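Local coordinates for regulatory protein (Bacillus megaterium, PDB 4UA1) that probably represses the mercury-resistance operon as a DNA-bound dimer and, once it binds mercury(II), becomes a transcriptional activator, at residues Cys12-Glu17 against Asp47-Ile52; Glu23-Ile28 against Lys67-Val72; Glu112-Asn117 against Glu122-Glu127. One frame throughout, in Å; residues are numbered along the deposited sequence.

Interaction 1 (Cys12-Glu17 against Asp47-Ile52); sequences CGVNKE and DRLHFI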
loop_
_atom_site.group_PDB
_atom_site.type_symbol
_atom_site.label_atom_id
_atom_site.label_comp_id
_atom_site.label_asym_id
_atom_site.label_seq_id
_atom_site.Cartn_x
_atom_site.Cartn_y
_atom_site.Cartn_z
ATOM N N CYS B 12 -16.768 -14.637 -5.911
ATOM C CA CYS B 12 -16.505 -13.815 -4.747
ATOM C C CYS B 12 -15.561 -12.691 -5.151
ATOM O O CYS B 12 -15.121 -11.921 -4.307
ATOM C CB CYS B 12 -15.884 -14.641 -3.626
ATOM S SG CYS B 12 -17.009 -15.780 -2.825
ATOM N N GLY B 13 -15.223 -12.626 -6.439
ATOM C CA GLY B 13 -14.294 -11.626 -6.934
ATOM C C GLY B 13 -12.835 -11.952 -6.665
ATOM O O GLY B 13 -12.023 -11.058 -6.477
ATOM N N VAL B 14 -12.502 -13.233 -6.621
ATOM C CA VAL B 14 -11.130 -13.675 -6.396
ATOM C C VAL B 14 -10.697 -14.620 -7.528
ATOM O O VAL B 14 -11.430 -15.555 -7.869
ATOM C CB VAL B 14 -11.007 -14.388 -5.013
ATOM C CG1 VAL B 14 -9.547 -14.675 -4.639
ATOM C CG2 VAL B 14 -11.663 -13.554 -3.933
ATOM N N ASN B 15 -9.541 -14.365 -8.147
ATOM C CA ASN B 15 -9.085 -15.251 -9.234
ATOM C C ASN B 15 -8.614 -16.590 -8.670
ATOM O O ASN B 15 -8.238 -16.667 -7.495
ATOM C CB ASN B 15 -7.990 -14.602 -10.099
ATOM C CG ASN B 15 -6.770 -14.192 -9.309
ATOM O OD1 ASN B 15 -6.256 -14.957 -8.491
ATOM N ND2 ASN B 15 -6.261 -12.995 -9.588
ATOM N N LYS B 16 -8.576 -17.614 -9.526
ATOM C CA LYS B 16 -8.679 -18.977 -9.043
ATOM C C LYS B 16 -7.514 -19.223 -8.099
ATOM O O LYS B 16 -6.342 -19.242 -8.494
ATOM C CB LYS B 16 -8.690 -19.962 -10.216
ATOM N N GLU B 17 -7.898 -19.443 -6.838
ATOM C CA GLU B 17 -6.997 -19.199 -5.725
ATOM C C GLU B 17 -6.642 -20.417 -4.914
ATOM O O GLU B 17 -7.324 -20.754 -3.935
ATOM C CB GLU B 17 -7.652 -18.208 -4.785
ATOM C CG GLU B 17 -6.687 -17.447 -3.946
ATOM C CD GLU B 17 -5.918 -16.403 -4.764
ATOM O OE1 GLU B 17 -5.688 -16.592 -5.982
ATOM O OE2 GLU B 17 -5.596 -15.343 -4.191
ATOM N N ASP B 47 -19.089 -18.193 1.643
ATOM C CA ASP B 47 -19.185 -17.255 2.761
ATOM C C ASP B 47 -17.818 -16.897 3.372
ATOM O O ASP B 47 -17.532 -15.712 3.599
ATOM C CB ASP B 47 -20.156 -17.820 3.812
ATOM C CG ASP B 47 -21.610 -17.875 3.289
ATOM O OD1 ASP B 47 -21.931 -17.125 2.333
ATOM O OD2 ASP B 47 -22.426 -18.666 3.811
ATOM N N ARG B 48 -16.974 -17.900 3.632
ATOM C CA ARG B 48 -15.674 -17.637 4.233
ATOM C C ARG B 48 -14.825 -16.791 3.298
ATOM O O ARG B 48 -14.079 -15.914 3.726
ATOM C CB ARG B 48 -14.943 -18.924 4.590
ATOM C CG ARG B 48 -13.622 -18.635 5.280
ATOM C CD ARG B 48 -13.018 -19.853 5.927
ATOM N NE ARG B 48 -13.495 -19.970 7.302
ATOM C CZ ARG B 48 -12.720 -20.124 8.369
ATOM N NH1 ARG B 48 -11.404 -20.221 8.245
ATOM N NH2 ARG B 48 -13.276 -20.217 9.563
ATOM N N LEU B 49 -14.947 -17.061 2.014
ATOM C CA LEU B 49 -14.235 -16.305 1.015
ATOM C C LEU B 49 -14.779 -14.875 0.865
ATOM O O LEU B 49 -13.995 -13.952 0.616
ATOM C CB LEU B 49 -14.287 -17.054 -0.312
ATOM C CG LEU B 49 -13.388 -16.591 -1.454
ATOM C CD1 LEU B 49 -11.982 -16.546 -0.969
ATOM C CD2 LEU B 49 -13.521 -17.526 -2.667
ATOM N N HIS B 50 -16.097 -14.677 0.996
ATOM C CA HIS B 50 -16.647 -13.304 1.044
ATOM C C HIS B 50 -16.043 -12.554 2.207
ATOM O O HIS B 50 -15.532 -11.439 2.054
ATOM C CB HIS B 50 -18.178 -13.279 1.184
ATOM C CG HIS B 50 -18.905 -13.383 -0.114
ATOM N ND1 HIS B 50 -18.729 -12.478 -1.137
ATOM C CD2 HIS B 50 -19.784 -14.307 -0.575
ATOM C CE1 HIS B 50 -19.479 -12.831 -2.166
ATOM N NE2 HIS B 50 -20.126 -13.938 -1.853
ATOM N N PHE B 51 -16.112 -13.204 3.369
ATOM C CA PHE B 51 -15.615 -12.663 4.615
ATOM C C PHE B 51 -14.144 -12.218 4.445
ATOM O O PHE B 51 -13.756 -11.091 4.804
ATOM C CB PHE B 51 -15.745 -13.731 5.707
ATOM C CG PHE B 51 -15.306 -13.275 7.072
ATOM C CD1 PHE B 51 -15.556 -11.980 7.508
ATOM C CD2 PHE B 51 -14.636 -14.141 7.919
ATOM C CE1 PHE B 51 -15.149 -11.557 8.761
ATOM C CE2 PHE B 51 -14.228 -13.732 9.175
ATOM C CZ PHE B 51 -14.478 -12.437 9.593
ATOM N N ILE B 52 -13.338 -13.095 3.852
ATOM C CA ILE B 52 -11.923 -12.821 3.703
ATOM C C ILE B 52 -11.694 -11.657 2.741
ATOM O O ILE B 52 -10.931 -10.721 3.031
ATOM C CB ILE B 52 -11.186 -14.074 3.221
ATOM C CG1 ILE B 52 -11.113 -15.096 4.355
ATOM C CG2 ILE B 52 -9.798 -13.727 2.754
ATOM C CD1 ILE B 52 -10.777 -16.470 3.887
#
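Cys12 turns its side chain onto helix 44-57 and meets two neighbours there, Leu49 and His50, inside the MerR-type helix-turn-helix domain. The contact illustrates how a loop can be packed against a helix with no hydrogen bond between them. Helix 44-57 offers two successive side chains, one aliphatic and one aromatic. The CB of the cysteine meets the leucine alone, with Cys12 CB 3.8 Å from Leu49 CG and almost as close to Leu49 CD2. The sulfur lies between the leucine and the imidazole, touching both. Cys12 SG is anti to its own carbonyl carbon (chi1 -72°), a setting that brings it over one face of His50 while it stays against the leucine. Val14 extends the apolar patch more lightly, its CG2 lying 4.2 Å from Leu49 CD1. Together these contacts join the loop leading into helix 18-22 to helix 44-57, both parts of the DNA-binding domain. The subunit interface lies close by, since Met130 of the second subunit also packs on His50. Cys12 is not a mercury ligand here, and its sulfur serves as a packing atom. It stands 3.8 Å from the centroid of the His50 ring and only 10° off the ring normal, a sulfur-aromatic contact nearly central over the face, with His50 NE2 its nearest ring atom at 3.7 Å.

Interaction 2 (Glu23-Ile28 against Lys67-Val72); sequences ERLGLI and KLLGVV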
loop_
_atom_site.group_PDB
_atom_site.type_symbol
_atom_site.label_atom_id
_atom_site.label_comp_id
_atom_site.label_asym_id
_atom_site.label_seq_id
_atom_site.Cartn_x
_atom_site.Cartn_y
_atom_site.Cartn_z
ATOM N N GLU B 23 -2.762 -21.873 2.142
ATOM C CA GLU B 23 -2.487 -21.205 3.419
ATOM C C GLU B 23 -3.439 -21.552 4.539
ATOM O O GLU B 23 -3.354 -20.932 5.587
ATOM C CB GLU B 23 -2.497 -19.694 3.252
ATOM C CG GLU B 23 -1.202 -19.164 2.714
ATOM C CD GLU B 23 -1.344 -17.766 2.189
ATOM O OE1 GLU B 23 -2.455 -17.200 2.330
ATOM O OE2 GLU B 23 -0.360 -17.251 1.611
ATOM N N ARG B 24 -4.366 -22.480 4.302
ATOM C CA ARG B 24 -5.355 -22.944 5.304
ATOM C C ARG B 24 -6.529 -21.962 5.514
ATOM O O ARG B 24 -7.500 -22.280 6.197
ATOM C CB ARG B 24 -4.648 -23.249 6.641
ATOM C CG ARG B 24 -5.491 -23.232 7.914
ATOM C CD ARG B 24 -4.696 -22.642 9.074
ATOM N NE ARG B 24 -5.533 -22.451 10.252
ATOM C CZ ARG B 24 -6.131 -21.310 10.586
ATOM N NH1 ARG B 24 -5.996 -20.222 9.838
ATOM N NH2 ARG B 24 -6.868 -21.265 11.684
ATOM N N LEU B 25 -6.489 -20.807 4.857
ATOM C CA LEU B 25 -7.582 -19.841 4.986
ATOM C C LEU B 25 -8.896 -20.383 4.434
ATOM O O LEU B 25 -9.953 -20.287 5.069
ATOM C CB LEU B 25 -7.239 -18.528 4.283
ATOM C CG LEU B 25 -6.034 -17.754 4.814
ATOM C CD1 LEU B 25 -5.818 -16.571 3.913
ATOM C CD2 LEU B 25 -6.211 -17.332 6.261
ATOM N N GLY B 26 -8.825 -20.933 3.234
ATOM C CA GLY B 26 -9.985 -21.532 2.611
ATOM C C GLY B 26 -9.939 -23.019 2.839
ATOM O O GLY B 26 -8.884 -23.592 3.024
ATOM N N LEU B 27 -11.082 -23.659 2.754
ATOM C CA LEU B 27 -11.146 -25.068 3.015
ATOM C C LEU B 27 -10.617 -25.842 1.808
ATOM O O LEU B 27 -10.335 -25.243 0.761
ATOM C CB LEU B 27 -12.587 -25.399 3.291
ATOM C CG LEU B 27 -12.855 -26.585 4.152
ATOM C CD1 LEU B 27 -12.209 -26.230 5.462
ATOM C CD2 LEU B 27 -14.336 -26.662 4.317
ATOM N N ILE B 28 -10.538 -27.168 1.884
ATOM C CA ILE B 28 -10.181 -27.916 0.670
ATOM C C ILE B 28 -11.447 -28.389 -0.029
ATOM O O ILE B 28 -12.412 -28.790 0.622
ATOM C CB ILE B 28 -9.218 -29.094 0.970
ATOM C CG1 ILE B 28 -8.190 -29.279 -0.151
ATOM C CG2 ILE B 28 -9.945 -30.346 1.435
ATOM C CD1 ILE B 28 -7.085 -30.315 0.148
ATOM N N LYS B 67 -4.464 -15.132 11.567
ATOM C CA LYS B 67 -4.534 -15.175 13.018
ATOM C C LYS B 67 -5.990 -15.127 13.480
ATOM O O LYS B 67 -6.476 -16.050 14.161
ATOM C CB LYS B 67 -3.726 -14.021 13.618
ATOM N N LEU B 68 -6.685 -14.080 13.045
ATOM C CA LEU B 68 -8.068 -13.825 13.413
ATOM C C LEU B 68 -8.906 -15.068 13.212
ATOM O O LEU B 68 -9.643 -15.469 14.106
ATOM C CB LEU B 68 -8.625 -12.657 12.586
ATOM C CG LEU B 68 -10.103 -12.237 12.629
ATOM C CD1 LEU B 68 -10.290 -10.795 12.136
ATOM C CD2 LEU B 68 -10.986 -13.157 11.781
ATOM N N LEU B 69 -8.787 -15.676 12.038
ATOM C CA LEU B 69 -9.567 -16.855 11.741
ATOM C C LEU B 69 -9.227 -18.015 12.677
ATOM O O LEU B 69 -10.118 -18.759 13.082
ATOM C CB LEU B 69 -9.379 -17.270 10.282
ATOM C CG LEU B 69 -10.200 -16.520 9.228
ATOM C CD1 LEU B 69 -9.875 -17.050 7.833
ATOM C CD2 LEU B 69 -11.693 -16.661 9.532
ATOM N N GLY B 70 -7.954 -18.155 13.045
ATOM C CA GLY B 70 -7.592 -19.188 14.002
ATOM C C GLY B 70 -8.294 -19.020 15.334
ATOM O O GLY B 70 -8.877 -19.971 15.899
ATOM N N VAL B 71 -8.237 -17.791 15.836
ATOM C CA VAL B 71 -8.862 -17.434 17.104
ATOM C C VAL B 71 -10.385 -17.612 17.073
ATOM O O VAL B 71 -10.952 -18.334 17.901
ATOM C CB VAL B 71 -8.493 -15.985 17.500
ATOM C CG1 VAL B 71 -9.194 -15.566 18.764
ATOM C CG2 VAL B 71 -6.990 -15.883 17.691
ATOM N N VAL B 72 -11.057 -16.984 16.114
ATOM C CA VAL B 72 -12.511 -17.078 16.081
ATOM C C VAL B 72 -12.937 -18.534 15.921
ATOM O O VAL B 72 -13.822 -19.008 16.630
ATOM C CB VAL B 72 -13.145 -16.248 14.933
ATOM C CG1 VAL B 72 -14.663 -16.398 14.955
ATOM C CG2 VAL B 72 -12.748 -14.778 15.034
#
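Arg24 NH1 forms a salt bridge with Asp66 OD1 of helix 62-74, just before residues 67-72, while the other terminal nitrogen of the same guanidinium, NH2, comes up to the helix backbone at Gly70. Asp66 lies four residues before Gly70, so the arginine reaches the helix at two points about one turn apart. Arg24 NH2 sits beside the glycine, 3.6 Å from Gly70 N, which lies in the guanidinium plane. Gly70 carries no side chain at this point of approach. Arg24 itself follows helix 18-22, where its positive phi of 78° belongs to a Schellman motif that ends the helix and turns the chain away. Next in sequence, Leu25 supplies the apolar half of the contact. Its CD2 touches Leu69 CD1 at 4.0 Å, the two side chains crossing at about a right angle. Leu69 also packs on Arg48 and Phe51 of helix 44-57, which makes the leucine pair part of the domain's hydrophobic interior. The chain just after helix 18-22 thus meets helix 62-74 through two buried leucines and an exposed arginine, whose charge is paired with Asp66, so that apolar packing is combined with one ionic link to the same helix.

Interaction 3 (Glu112-Asn117 against Glu122-Glu127); sequences ERCPEN and ECPIIE. With HG (mercury (II) ion), chain D.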
loop_
_atom_site.group_PDB
_atom_site.type_symbol
_atom_site.label_atom_id
_atom_site.label_comp_id
_atom_site.label_asym_id
_atom_site.label_seq_id
_atom_site.Cartn_x
_atom_site.Cartn_y
_atom_site.Cartn_z
ATOM N N GLU B 112 6.682 24.865 0.732
ATOM C CA GLU B 112 6.763 26.188 1.322
ATOM C C GLU B 112 8.182 26.689 1.260
ATOM O O GLU B 112 8.442 27.867 1.505
ATOM C CB GLU B 112 6.210 26.198 2.736
ATOM C CG GLU B 112 4.727 25.928 2.711
ATOM C CD GLU B 112 4.124 25.621 4.070
ATOM O OE1 GLU B 112 4.846 25.741 5.083
ATOM O OE2 GLU B 112 2.913 25.272 4.118
ATOM N N ARG B 113 9.121 25.784 0.989
ATOM C CA ARG B 113 10.489 26.271 0.781
ATOM C C ARG B 113 10.646 27.096 -0.512
ATOM O O ARG B 113 11.625 27.826 -0.634
ATOM C CB ARG B 113 11.517 25.125 0.778
ATOM C CG ARG B 113 11.576 24.352 2.082
ATOM C CD ARG B 113 12.466 23.116 2.000
ATOM N NE ARG B 113 13.767 23.548 2.459
ATOM C CZ ARG B 113 14.316 23.198 3.616
ATOM N NH1 ARG B 113 13.718 22.318 4.415
ATOM N NH2 ARG B 113 15.494 23.703 3.948
ATOM N N CYS B 114 9.712 26.995 -1.465
ATOM C CA CYS B 114 9.935 27.587 -2.798
ATOM C C CYS B 114 9.815 29.086 -2.792
ATOM O O CYS B 114 9.036 29.629 -2.043
ATOM C CB CYS B 114 8.973 27.024 -3.846
ATOM S SG CYS B 114 9.264 25.317 -4.237
ATOM N N PRO B 115 10.633 29.760 -3.604
ATOM C CA PRO B 115 10.582 31.228 -3.691
ATOM C C PRO B 115 9.354 31.756 -4.449
ATOM O O PRO B 115 8.580 30.983 -5.010
ATOM C CB PRO B 115 11.882 31.578 -4.429
ATOM C CG PRO B 115 12.221 30.345 -5.209
ATOM C CD PRO B 115 11.754 29.185 -4.372
ATOM N N GLU B 116 9.195 33.076 -4.452
ATOM C CA GLU B 116 8.107 33.727 -5.168
ATOM C C GLU B 116 8.210 33.497 -6.678
ATOM O O GLU B 116 7.252 33.059 -7.319
ATOM C CB GLU B 116 8.094 35.222 -4.863
ATOM C CG GLU B 116 7.210 36.041 -5.796
ATOM C CD GLU B 116 7.249 37.531 -5.489
ATOM O OE1 GLU B 116 7.906 37.916 -4.495
ATOM O OE2 GLU B 116 6.635 38.318 -6.247
ATOM N N ASN B 117 9.390 33.742 -7.231
ATOM C CA ASN B 117 9.621 33.464 -8.636
ATOM C C ASN B 117 10.138 32.046 -8.805
ATOM O O ASN B 117 11.276 31.729 -8.452
ATOM C CB ASN B 117 10.623 34.465 -9.235
ATOM C CG ASN B 117 11.087 34.064 -10.629
ATOM O OD1 ASN B 117 10.346 33.431 -11.404
ATOM N ND2 ASN B 117 12.341 34.390 -10.941
ATOM N N GLU B 122 17.071 26.207 -9.956
ATOM C CA GLU B 122 17.223 25.749 -8.589
ATOM C C GLU B 122 15.896 25.676 -7.833
ATOM O O GLU B 122 15.275 26.672 -7.498
ATOM C CB GLU B 122 18.240 26.639 -7.875
ATOM C CG GLU B 122 19.580 26.534 -8.559
ATOM C CD GLU B 122 19.880 27.603 -9.615
ATOM O OE1 GLU B 122 18.975 28.340 -10.075
ATOM O OE2 GLU B 122 21.047 27.632 -10.048
ATOM N N CYS B 123 15.512 24.461 -7.498
ATOM C CA CYS B 123 14.326 24.239 -6.708
ATOM C C CYS B 123 14.720 23.716 -5.336
ATOM O O CYS B 123 15.365 22.672 -5.235
ATOM C CB CYS B 123 13.397 23.260 -7.409
ATOM S SG CYS B 123 12.102 22.747 -6.340
ATOM N N PRO B 124 14.374 24.467 -4.279
ATOM C CA PRO B 124 14.682 24.058 -2.892
ATOM C C PRO B 124 14.128 22.664 -2.559
ATOM O O PRO B 124 14.689 21.968 -1.714
ATOM C CB PRO B 124 14.016 25.146 -2.034
ATOM C CG PRO B 124 13.895 26.338 -2.949
ATOM C CD PRO B 124 13.675 25.762 -4.343
ATOM N N ILE B 125 13.036 22.273 -3.221
ATOM C CA ILE B 125 12.484 20.955 -3.015
ATOM C C ILE B 125 13.527 19.942 -3.469
ATOM O O ILE B 125 13.932 19.056 -2.712
ATOM C CB ILE B 125 11.175 20.727 -3.794
ATOM C CG1 ILE B 125 10.086 21.733 -3.392
ATOM C CG2 ILE B 125 10.659 19.295 -3.573
ATOM C CD1 ILE B 125 8.718 21.486 -4.092
ATOM N N ILE B 126 13.969 20.085 -4.716
ATOM C CA ILE B 126 14.914 19.147 -5.296
ATOM C C ILE B 126 16.234 19.174 -4.544
ATOM O O ILE B 126 16.810 18.134 -4.223
ATOM C CB ILE B 126 15.155 19.441 -6.785
ATOM C CG1 ILE B 126 13.846 19.279 -7.568
ATOM C CG2 ILE B 126 16.225 18.503 -7.342
ATOM C CD1 ILE B 126 13.929 19.733 -9.016
ATOM N N GLU B 127 16.703 20.376 -4.255
ATOM C CA GLU B 127 17.932 20.510 -3.519
ATOM C C GLU B 127 17.823 19.817 -2.178
ATOM O O GLU B 127 18.733 19.071 -1.810
ATOM C CB GLU B 127 18.283 21.975 -3.337
ATOM C CG GLU B 127 18.584 22.669 -4.651
ATOM C CD GLU B 127 18.727 24.163 -4.497
ATOM O OE1 GLU B 127 19.320 24.783 -5.399
ATOM O OE2 GLU B 127 18.222 24.723 -3.494
HETATM HG HG HG D . 10.800 24.830 -6.096
#
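A mercury(II) ion joins Cys114 to Cys123, bound by the sulfur of each, so that a loop after the long helix 78-112 and the start of the last helix are tied together by metal. Both bonds, from Cys114 SG and from Cys123 SG to the ion, are 2.5 Å long. The sulfur-mercury-sulfur angle between them is about 125°, close to trigonal, and the third ligand is the sulfur of Cys79 of the second subunit. Cys123 is also the N-cap of helix 124-130. With its SG anti to the backbone N (chi1 169°), the sulfur reaches the ion and also accepts a weak bond from Ile126 N at 3.6 Å, so one atom serves both the metal and the helix start. Carbon atoms of Ile125 and Pro124 also lie near the ion. Ile125 CG1 is 3.8 Å from Cys114 SG, and Pro124 packs against the loop as well, its CG 3.8 Å from Pro115 CD. The CB atoms of Arg113 and Pro124 meet at the margin. Tyr83 and Met82 of the second subunit pack on Cys114 and Cys123 respectively. Three sulfurs suit a soft, thiophilic ion, and because one of them belongs to the partner chain, binding mercury adds a metal link across the existing subunit interface, consistent with a metal-driven conformational switch.

Interactions 1 and 2 belong to one DNA-binding domain and touch each other, their centres about 13 Å apart: Arg48 CD of helix 44-57 lies 3.2 Å from Leu25 O. Their segments alternate along the chain, with helix 18-22 between the first segments of each, and helices 44-57 and 62-74 follow one another. Interaction 3 comes later in sequence, beyond helix 78-112, with its centre about 49 Å from that of interaction 1 and about 52 Å from that of interaction 2. The dimer bridges this distance. Ile126 of the second subunit, on its metal-site helix 124-130, packs on Val72, giving a plausible route from bound mercury to the DNA-binding domain.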